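Local coordinates for periplasmic binding protein (Xylanimonas cellulosilytica, PDB 4MX8) that probably captures an iron chelate or a similar solute outside the cell membrane and passes it to an importer, at residues A[234-239]-A[271-276]; A[241-246]-A[275-280]; A[16-21]-A[37-42]. All coordinates share one frame; numbering follows the deposited sequence.

Interactions 1 and 2 adjoin each other, with centres 8 Å apart, whereas interaction 3 lies about 49 and 48 Å from them between centres, on the opposite side of the chain's centre. Along the chain interaction 3, the hairpin of 16-21 and 37-42, closes first, and the other two follow much later. Both of these use helix 236-242, and their segments overlap at R275 and T276 before helix 277-280. Segment 241-246 leads from helix 236-242 into strand 246-251 of the mixed sheet, and helix 277-280 precedes strand 284-287 of the same sheet. The chain thus illustrates how contacts can be continuous or remote; the separation is consistent with different lobes of a TroA-like binding protein.

Interaction 1. Residues A[234-239]-A[271-276]; sequences ISFEFL and EIVNRT
F236 turns its CG away from its carbonyl carbon (chi1 -63°), which carries ring atom CD1 to CG2 of V273, 3.5 Å away. With CG1 anti to its backbone N (chi1 167°), V273 has CG2 beside that N, and it is this branch that meets F236. The motif is the first turn of an alpha helix set against a 3-10 turn, joined by apolar side chains without a hydrogen bond between the two segments. CG2 of V273 is shared, since it also lies 3.7 Å from CD1 of L239, one helical turn on from F236. The valine methyl thus fits between a phenyl and an isobutyl group, which cross it obliquely. I272 covers the next part of the helix start, its CG2 3.9 Å from CB of F236. At its other end the CD1 methyl reaches the carboxylate of E237, whose chain bends back at CG so that OE1 stands 3.5 Å from that methyl. T276 closes the row with OG1 4.0 Å from CB of L239. L193 of strand 192-195 packs on F236 and L239, tying this helix to the sheet.

Each segment is also braced internally. S235 is the N-cap of helix 236-242, and its OG accepts from F238 N at 3.3 Å. N270 OD1 accepts from V273 N at the start of the 3-10 turn. R275 grips E271 side-on with two nitrogens: NE donates to the backbone O of E271 from above the carbonyl plane, and NH2 forms a salt bridge with E271 OE2 at 2.8 Å, on the anti lone pair of that oxygen.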
loop_
_atom_site.group_PDB
_atom_site.type_symbol
_atom_site.label_atom_id
_atom_site.label_comp_id
_atom_site.label_asym_id
_atom_site.label_seq_id
_atom_site.Cartn_x
_atom_site.Cartn_y
_atom_site.Cartn_z
ATOM N N ILE A 234 -19.393 -10.112 4.024
ATOM C CA ILE A 234 -19.763 -11.511 3.882
ATOM C C ILE A 234 -19.850 -12.183 5.253
ATOM O O ILE A 234 -19.175 -11.770 6.204
ATOM C CB ILE A 234 -18.764 -12.279 2.979
ATOM C CG1 ILE A 234 -17.371 -12.295 3.592
ATOM C CG2 ILE A 234 -18.698 -11.669 1.585
ATOM C CD1 ILE A 234 -16.402 -13.163 2.820
ATOM N N SER A 235 -20.691 -13.212 5.351
ATOM C CA SER A 235 -20.865 -13.949 6.597
ATOM C C SER A 235 -19.805 -15.033 6.709
ATOM O O SER A 235 -19.113 -15.316 5.741
ATOM C CB SER A 235 -22.249 -14.582 6.623
ATOM O OG SER A 235 -22.443 -15.397 5.479
ATOM N N PHE A 236 -19.672 -15.645 7.883
ATOM C CA PHE A 236 -18.798 -16.806 8.000
ATOM C C PHE A 236 -19.306 -17.921 7.096
ATOM O O PHE A 236 -18.525 -18.670 6.524
ATOM C CB PHE A 236 -18.716 -17.302 9.440
ATOM C CG PHE A 236 -18.130 -16.304 10.384
ATOM C CD1 PHE A 236 -16.839 -15.839 10.207
ATOM C CD2 PHE A 236 -18.862 -15.835 11.457
ATOM C CE1 PHE A 236 -16.293 -14.914 11.088
ATOM C CE2 PHE A 236 -18.323 -14.919 12.329
ATOM C CZ PHE A 236 -17.040 -14.457 12.149
ATOM N N GLU A 237 -20.623 -18.012 6.956
ATOM C CA GLU A 237 -21.235 -19.011 6.087
ATOM C C GLU A 237 -20.799 -18.883 4.615
ATOM O O GLU A 237 -20.772 -19.874 3.885
ATOM C CB GLU A 237 -22.757 -18.958 6.207
ATOM C CG GLU A 237 -23.292 -19.406 7.556
ATOM C CD GLU A 237 -23.439 -18.261 8.539
ATOM O OE1 GLU A 237 -24.167 -18.422 9.548
ATOM O OE2 GLU A 237 -22.829 -17.196 8.302
ATOM N N PHE A 238 -20.459 -17.669 4.195
ATOM C CA PHE A 238 -19.920 -17.428 2.858
ATOM C C PHE A 238 -18.632 -18.219 2.671
ATOM O O PHE A 238 -18.424 -18.835 1.626
ATOM C CB PHE A 238 -19.663 -15.924 2.658
ATOM C CG PHE A 238 -19.179 -15.546 1.275
ATOM C CD1 PHE A 238 -17.828 -15.635 0.937
ATOM C CD2 PHE A 238 -20.071 -15.064 0.321
ATOM C CE1 PHE A 238 -17.373 -15.281 -0.333
ATOM C CE2 PHE A 238 -19.622 -14.699 -0.949
ATOM C CZ PHE A 238 -18.269 -14.811 -1.270
ATOM N N LEU A 239 -17.763 -18.191 3.680
ATOM C CA LEU A 239 -16.492 -18.904 3.595
ATOM C C LEU A 239 -16.770 -20.376 3.409
ATOM O O LEU A 239 -16.213 -21.010 2.519
ATOM C CB LEU A 239 -15.650 -18.696 4.845
ATOM C CG LEU A 239 -15.193 -17.266 5.061
ATOM C CD1 LEU A 239 -14.366 -17.173 6.321
ATOM C CD2 LEU A 239 -14.403 -16.815 3.866
ATOM N N GLU A 271 -17.114 -21.973 15.291
ATOM C CA GLU A 271 -17.591 -23.277 14.796
ATOM C C GLU A 271 -17.751 -23.404 13.266
ATOM O O GLU A 271 -17.520 -24.474 12.715
ATOM C CB GLU A 271 -18.904 -23.657 15.482
ATOM C CG GLU A 271 -19.933 -24.269 14.547
ATOM C CD GLU A 271 -21.141 -23.381 14.316
ATOM O OE1 GLU A 271 -21.463 -22.565 15.209
ATOM O OE2 GLU A 271 -21.777 -23.511 13.244
ATOM N N ILE A 272 -18.139 -22.315 12.601
ATOM C CA ILE A 272 -18.359 -22.311 11.157
ATOM C C ILE A 272 -17.045 -22.302 10.375
ATOM O O ILE A 272 -16.786 -23.191 9.570
ATOM C CB ILE A 272 -19.171 -21.079 10.722
ATOM C CG1 ILE A 272 -20.486 -20.989 11.495
ATOM C CG2 ILE A 272 -19.415 -21.090 9.224
ATOM C CD1 ILE A 272 -21.369 -19.853 11.044
ATOM N N VAL A 273 -16.223 -21.285 10.604
ATOM C CA VAL A 273 -14.925 -21.197 9.956
ATOM C C VAL A 273 -14.049 -22.415 10.248
ATOM O O VAL A 273 -13.306 -22.851 9.387
ATOM C CB VAL A 273 -14.182 -19.870 10.300
ATOM C CG1 VAL A 273 -12.723 -19.930 9.876
ATOM C CG2 VAL A 273 -14.862 -18.681 9.632
ATOM N N ASN A 274 -14.137 -22.992 11.439
ATOM C CA ASN A 274 -13.297 -24.160 11.729
ATOM C C ASN A 274 -13.648 -25.410 10.926
ATOM O O ASN A 274 -12.908 -26.390 10.968
ATOM C CB ASN A 274 -13.289 -24.497 13.217
ATOM C CG ASN A 274 -12.678 -23.407 14.054
ATOM O OD1 ASN A 274 -13.266 -22.979 15.040
ATOM N ND2 ASN A 274 -11.493 -22.948 13.672
ATOM N N ARG A 275 -14.777 -25.374 10.213
ATOM C CA ARG A 275 -15.241 -26.490 9.384
ATOM C C ARG A 275 -14.757 -26.302 7.954
ATOM O O ARG A 275 -14.738 -27.226 7.145
ATOM C CB ARG A 275 -16.763 -26.564 9.397
ATOM C CG ARG A 275 -17.335 -27.324 10.568
ATOM C CD ARG A 275 -18.839 -27.451 10.457
ATOM N NE ARG A 275 -19.555 -26.258 10.907
ATOM C CZ ARG A 275 -20.578 -25.717 10.255
ATOM N NH1 ARG A 275 -20.991 -26.256 9.123
ATOM N NH2 ARG A 275 -21.188 -24.640 10.726
ATOM N N THR A 276 -14.370 -25.069 7.671
ATOM C CA THR A 276 -13.811 -24.637 6.402
ATOM C C THR A 276 -12.565 -25.451 6.025
ATOM O O THR A 276 -11.793 -25.849 6.898
ATOM C CB THR A 276 -13.507 -23.136 6.538
ATOM O OG1 THR A 276 -14.618 -22.384 6.037
ATOM C CG2 THR A 276 -12.225 -22.725 5.863
#

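Interaction 2. Residues A[241-246]-A[275-280]; sequences EHDPQW and RTTAAT
D243 holds T277 with both carboxylate oxygens. OD2 takes the backbone N-H of T277 at 2.7 Å, on its syn side and 22° out of the carboxylate plane. OD1 accepts from the hydroxyl OG1 of T277, a bond whose modelled length of 2.5 Å is doubtfully short. The two side chains cross at about a right angle. D243 gains this reach by leaving the helical path at the end of helix 236-242 with a positive phi, its CG swung anti to the backbone N (chi1 -171°). A carboxylate accepting the first N-H of helix 277-280 also places negative charge at a helix start, where the helix dipole would probably favour it. Replacing D243 by a leucine would probably leave the N-H and hydroxyl of T277 without their acceptor, and the start of helix 277-280 freer to shift.

Beyond the polar grip the contact becomes packing. The CG2 methyl of T276 lies 4.0 Å from OD2 of D243. Q245 bends at CG to bring its amide up to T277, whose CG2 is 3.9 Å from OE1. A278 turns its methyl to the backbone of the other segment, with CB 3.6 Å from the carbonyl O of P244, and its CA meets O of Q245. Inside the helix, T280 N donates to T276 O.

In the wider fold, this short link carries the chain from helix 236-242 into strand 246-251. The ring of W246 stacks on H283, whose ND1 also donates to Q245 O, and backbone bonds from W246 to T182 and L184 lead into the sheet beside strand 183-189.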
loop_
_atom_site.group_PDB
_atom_site.type_symbol
_atom_site.label_atom_id
_atom_site.label_comp_id
_atom_site.label_asym_id
_atom_site.label_seq_id
_atom_site.Cartn_x
_atom_site.Cartn_y
_atom_site.Cartn_z
ATOM N N GLU A 241 -19.528 -21.913 2.412
ATOM C CA GLU A 241 -20.210 -22.207 1.154
ATOM C C GLU A 241 -19.245 -22.409 -0.002
ATOM O O GLU A 241 -19.219 -23.481 -0.609
ATOM C CB GLU A 241 -21.208 -21.098 0.804
ATOM C CG GLU A 241 -21.654 -21.086 -0.653
ATOM C CD GLU A 241 -22.934 -20.299 -0.870
ATOM O OE1 GLU A 241 -23.229 -19.395 -0.055
ATOM O OE2 GLU A 241 -23.652 -20.592 -1.853
ATOM N N HIS A 242 -18.457 -21.373 -0.283
ATOM C CA HIS A 242 -17.538 -21.343 -1.417
ATOM C C HIS A 242 -16.212 -22.013 -1.101
ATOM O O HIS A 242 -15.454 -22.367 -2.013
ATOM C CB HIS A 242 -17.312 -19.899 -1.860
ATOM C CG HIS A 242 -18.573 -19.204 -2.249
ATOM N ND1 HIS A 242 -19.356 -19.625 -3.301
ATOM C CD2 HIS A 242 -19.211 -18.141 -1.707
ATOM C CE1 HIS A 242 -20.416 -18.843 -3.401
ATOM N NE2 HIS A 242 -20.353 -17.935 -2.444
ATOM N N ASP A 243 -15.954 -22.171 0.196
ATOM C CA ASP A 243 -14.823 -22.938 0.723
ATOM C C ASP A 243 -13.536 -22.869 -0.099
ATOM O O ASP A 243 -13.209 -23.801 -0.831
ATOM C CB ASP A 243 -15.236 -24.391 0.959
ATOM C CG ASP A 243 -14.178 -25.180 1.700
ATOM O OD1 ASP A 243 -13.998 -26.370 1.363
ATOM O OD2 ASP A 243 -13.521 -24.606 2.607
ATOM N N PRO A 244 -12.810 -21.754 0.022
ATOM C CA PRO A 244 -11.540 -21.586 -0.678
ATOM C C PRO A 244 -10.479 -22.467 -0.046
ATOM O O PRO A 244 -10.536 -22.704 1.168
ATOM C CB PRO A 244 -11.205 -20.109 -0.451
ATOM C CG PRO A 244 -11.913 -19.742 0.793
ATOM C CD PRO A 244 -13.145 -20.597 0.866
ATOM N N GLN A 245 -9.546 -22.950 -0.866
ATOM C CA GLN A 245 -8.448 -23.776 -0.397
ATOM C C GLN A 245 -7.490 -22.995 0.502
ATOM O O GLN A 245 -6.988 -23.519 1.491
ATOM C CB GLN A 245 -7.690 -24.361 -1.586
ATOM C CG GLN A 245 -6.614 -25.348 -1.181
ATOM C CD GLN A 245 -7.206 -26.654 -0.714
ATOM O OE1 GLN A 245 -8.276 -27.044 -1.171
ATOM N NE2 GLN A 245 -6.524 -27.336 0.209
ATOM N N TRP A 246 -7.231 -21.740 0.145
ATOM C CA TRP A 246 -6.363 -20.884 0.931
ATOM C C TRP A 246 -7.134 -19.627 1.290
ATOM O O TRP A 246 -7.839 -19.062 0.435
ATOM C CB TRP A 246 -5.154 -20.498 0.103
ATOM C CG TRP A 246 -4.344 -21.636 -0.331
ATOM C CD1 TRP A 246 -4.421 -22.287 -1.525
ATOM C CD2 TRP A 246 -3.321 -22.284 0.419
ATOM N NE1 TRP A 246 -3.500 -23.305 -1.564
ATOM C CE2 TRP A 246 -2.813 -23.323 -0.376
ATOM C CE3 TRP A 246 -2.784 -22.085 1.690
ATOM C CZ2 TRP A 246 -1.787 -24.164 0.059
ATOM C CZ3 TRP A 246 -1.770 -22.923 2.124
ATOM C CH2 TRP A 246 -1.283 -23.950 1.309
ATOM N N ARG A 275 -14.777 -25.374 10.213
ATOM C CA ARG A 275 -15.241 -26.490 9.384
ATOM C C ARG A 275 -14.757 -26.302 7.954
ATOM O O ARG A 275 -14.738 -27.226 7.145
ATOM C CB ARG A 275 -16.763 -26.564 9.397
ATOM C CG ARG A 275 -17.335 -27.324 10.568
ATOM C CD ARG A 275 -18.839 -27.451 10.457
ATOM N NE ARG A 275 -19.555 -26.258 10.907
ATOM C CZ ARG A 275 -20.578 -25.717 10.255
ATOM N NH1 ARG A 275 -20.991 -26.256 9.123
ATOM N NH2 ARG A 275 -21.188 -24.640 10.726
ATOM N N THR A 276 -14.370 -25.069 7.671
ATOM C CA THR A 276 -13.811 -24.637 6.402
ATOM C C THR A 276 -12.565 -25.451 6.025
ATOM O O THR A 276 -11.793 -25.849 6.898
ATOM C CB THR A 276 -13.507 -23.136 6.538
ATOM O OG1 THR A 276 -14.618 -22.384 6.037
ATOM C CG2 THR A 276 -12.225 -22.725 5.863
ATOM N N THR A 277 -12.378 -25.723 4.732
ATOM C CA THR A 277 -11.193 -26.467 4.296
ATOM C C THR A 277 -9.922 -25.725 4.673
ATOM O O THR A 277 -8.995 -26.318 5.242
ATOM C CB THR A 277 -11.174 -26.735 2.776
ATOM O OG1 THR A 277 -12.191 -27.683 2.440
ATOM C CG2 THR A 277 -9.828 -27.296 2.348
ATOM N N ALA A 278 -9.890 -24.430 4.350
ATOM C CA ALA A 278 -8.747 -23.589 4.674
ATOM C C ALA A 278 -8.317 -23.744 6.138
ATOM O O ALA A 278 -7.141 -23.915 6.434
ATOM C CB ALA A 278 -9.054 -22.140 4.352
ATOM N N ALA A 279 -9.273 -23.707 7.057
ATOM C CA ALA A 279 -8.944 -23.832 8.466
ATOM C C ALA A 279 -8.452 -25.237 8.828
ATOM O O ALA A 279 -7.443 -25.381 9.512
ATOM C CB ALA A 279 -10.122 -23.433 9.325
ATOM N N THR A 280 -9.142 -26.274 8.362
ATOM C CA THR A 280 -8.779 -27.625 8.778
ATOM C C THR A 280 -7.448 -28.087 8.209
ATOM O O THR A 280 -6.823 -29.005 8.729
ATOM C CB THR A 280 -9.878 -28.668 8.463
ATOM O OG1 THR A 280 -10.083 -28.752 7.053
ATOM C CG2 THR A 280 -11.188 -28.291 9.139
#

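Interaction 3. Residues A[16-21]-A[37-42]; sequences TASYTW and ETTVEV
The indole of W21 lies along the second strand with T38 over one face. CB of T38 stands 4.3 Å from the centroid of the six-membered ring of W21, only 12° off the ring normal, a CH-pi contact. At the ring's edge, near its plane, CG2 of V40 comes 3.9 Å from CZ3 of W21, and the carbonyl O of Y19 lies in plane too, off the neighbouring CE3-CZ3 side. The indole folds over its neighbour strand because CG of W21 sits between its backbone N and carbonyl carbon (chi1 79°). W119 meets the indole edge-to-face, and NE1 of W21 donates to D130 OD2. Y19 swings its ring out to F147, while its CB stays 4.2 Å from CG2 of V42.

The opposite face of the hairpin is polar. The carboxylate of E41 is approached from above its plane by OG of S18, which donates to OE2 at 3.0 Å. A water donates to OE1 of E41 at 2.9 Å and has a weak further link to T16. T20 and T39 share a hydrogen bond between their OG1 hydroxyls at 2.7 Å, and the methyl CG2 of T20 rests 3.5 Å from CG of E37.

Backbone bonds pair A17 with V42, Y19 with V40 and W21 with T38, two per pair; S18-E41 and T20-T39 are the non-hydrogen-bonded pairs between them. The strand directions differ by 158°. A17, Y19, W21, T38, V40 and V42 form the inward face, where helix 137-152 and strand 128-130 supply much of the cover. This is an amphipathic antiparallel beta hairpin, here a two-stranded sheet laid on the body of its lobe.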
loop_
_atom_site.group_PDB
_atom_site.type_symbol
_atom_site.label_atom_id
_atom_site.label_comp_id
_atom_site.label_asym_id
_atom_site.label_seq_id
_atom_site.Cartn_x
_atom_site.Cartn_y
_atom_site.Cartn_z
ATOM N N THR A 16 16.769 20.528 -12.114
ATOM C CA THR A 16 15.444 20.079 -11.718
ATOM C C THR A 16 15.006 18.911 -12.599
ATOM O O THR A 16 15.600 18.650 -13.641
ATOM C CB THR A 16 14.378 21.211 -11.758
ATOM O OG1 THR A 16 14.141 21.636 -13.110
ATOM C CG2 THR A 16 14.824 22.385 -10.924
ATOM N N ALA A 17 13.975 18.203 -12.155
ATOM C CA ALA A 17 13.392 17.096 -12.890
ATOM C C ALA A 17 11.906 17.382 -13.013
ATOM O O ALA A 17 11.257 17.752 -12.031
ATOM C CB ALA A 17 13.610 15.795 -12.151
ATOM N N SER A 18 11.371 17.220 -14.218
ATOM C CA SER A 18 9.980 17.543 -14.486
ATOM C C SER A 18 9.090 16.347 -14.192
ATOM O O SER A 18 9.342 15.244 -14.681
ATOM C CB SER A 18 9.837 17.925 -15.942
ATOM O OG SER A 18 9.021 19.064 -16.054
ATOM N N TYR A 19 8.059 16.552 -13.376
ATOM C CA TYR A 19 7.129 15.460 -13.058
ATOM C C TYR A 19 5.702 15.801 -13.493
ATOM O O TYR A 19 5.119 16.795 -13.027
ATOM C CB TYR A 19 7.153 15.094 -11.573
ATOM C CG TYR A 19 6.361 13.834 -11.293
ATOM C CD1 TYR A 19 6.842 12.590 -11.688
ATOM C CD2 TYR A 19 5.144 13.878 -10.643
ATOM C CE1 TYR A 19 6.128 11.430 -11.447
ATOM C CE2 TYR A 19 4.422 12.720 -10.396
ATOM C CZ TYR A 19 4.917 11.494 -10.802
ATOM O OH TYR A 19 4.214 10.324 -10.564
ATOM N N THR A 20 5.159 14.981 -14.400
ATOM C CA THR A 20 3.842 15.234 -14.971
ATOM C C THR A 20 2.943 14.027 -14.822
ATOM O O THR A 20 3.287 12.925 -15.244
ATOM C CB THR A 20 3.912 15.613 -16.441
ATOM O OG1 THR A 20 4.610 16.859 -16.572
ATOM C CG2 THR A 20 2.517 15.781 -16.998
ATOM N N TRP A 21 1.779 14.247 -14.220
ATOM C CA TRP A 21 0.855 13.160 -13.956
ATOM C C TRP A 21 -0.597 13.617 -14.067
ATOM O O TRP A 21 -0.879 14.823 -14.093
ATOM C CB TRP A 21 1.153 12.549 -12.585
ATOM C CG TRP A 21 0.625 13.303 -11.398
ATOM C CD1 TRP A 21 -0.444 12.951 -10.618
ATOM C CD2 TRP A 21 1.150 14.512 -10.830
ATOM N NE1 TRP A 21 -0.611 13.863 -9.602
ATOM C CE2 TRP A 21 0.352 14.831 -9.714
ATOM C CE3 TRP A 21 2.211 15.359 -11.163
ATOM C CZ2 TRP A 21 0.580 15.962 -8.934
ATOM C CZ3 TRP A 21 2.441 16.479 -10.386
ATOM C CH2 TRP A 21 1.630 16.770 -9.280
ATOM N N GLU A 37 -4.214 16.999 -15.840
ATOM C CA GLU A 37 -2.767 16.864 -15.941
ATOM C C GLU A 37 -2.073 18.024 -15.254
ATOM O O GLU A 37 -2.477 19.174 -15.378
ATOM C CB GLU A 37 -2.338 16.777 -17.391
ATOM C CG GLU A 37 -0.856 16.645 -17.597
ATOM C CD GLU A 37 -0.517 16.224 -19.013
ATOM O OE1 GLU A 37 -0.458 14.991 -19.258
ATOM O OE2 GLU A 37 -0.324 17.120 -19.874
ATOM N N THR A 38 -1.023 17.710 -14.516
ATOM C CA THR A 38 -0.308 18.708 -13.740
ATOM C C THR A 38 1.203 18.478 -13.883
ATOM O O THR A 38 1.669 17.335 -13.948
ATOM C CB THR A 38 -0.740 18.614 -12.265
ATOM O OG1 THR A 38 -2.079 19.115 -12.126
ATOM C CG2 THR A 38 0.192 19.392 -11.359
ATOM N N THR A 39 1.972 19.556 -13.957
ATOM C CA THR A 39 3.424 19.417 -13.962
ATOM C C THR A 39 4.056 20.159 -12.791
ATOM O O THR A 39 3.629 21.252 -12.432
ATOM C CB THR A 39 4.035 19.942 -15.253
ATOM O OG1 THR A 39 3.466 19.245 -16.369
ATOM C CG2 THR A 39 5.518 19.722 -15.238
ATOM N N VAL A 40 5.061 19.545 -12.181
ATOM C CA VAL A 40 5.791 20.177 -11.094
ATOM C C VAL A 40 7.288 20.013 -11.344
ATOM O O VAL A 40 7.736 18.937 -11.751
ATOM C CB VAL A 40 5.387 19.576 -9.735
ATOM C CG1 VAL A 40 6.271 20.107 -8.634
ATOM C CG2 VAL A 40 3.943 19.921 -9.434
ATOM N N GLU A 41 8.055 21.087 -11.144
ATOM C CA GLU A 41 9.506 20.998 -11.271
ATOM C C GLU A 41 10.131 20.663 -9.916
ATOM O O GLU A 41 10.178 21.506 -9.017
ATOM C CB GLU A 41 10.093 22.292 -11.826
ATOM C CG GLU A 41 9.439 22.795 -13.119
ATOM C CD GLU A 41 9.736 21.921 -14.336
ATOM O OE1 GLU A 41 10.780 21.222 -14.336
ATOM O OE2 GLU A 41 8.921 21.946 -15.295
ATOM N N VAL A 42 10.596 19.420 -9.792
ATOM C CA VAL A 42 11.198 18.890 -8.575
ATOM C C VAL A 42 12.694 19.124 -8.595
ATOM O O VAL A 42 13.351 18.815 -9.581
ATOM C CB VAL A 42 11.050 17.371 -8.541
ATOM C CG1 VAL A 42 11.514 16.824 -7.211
ATOM C CG2 VAL A 42 9.636 16.988 -8.795
HETATM O O HOH W 1 13.075 20.389 -15.987
#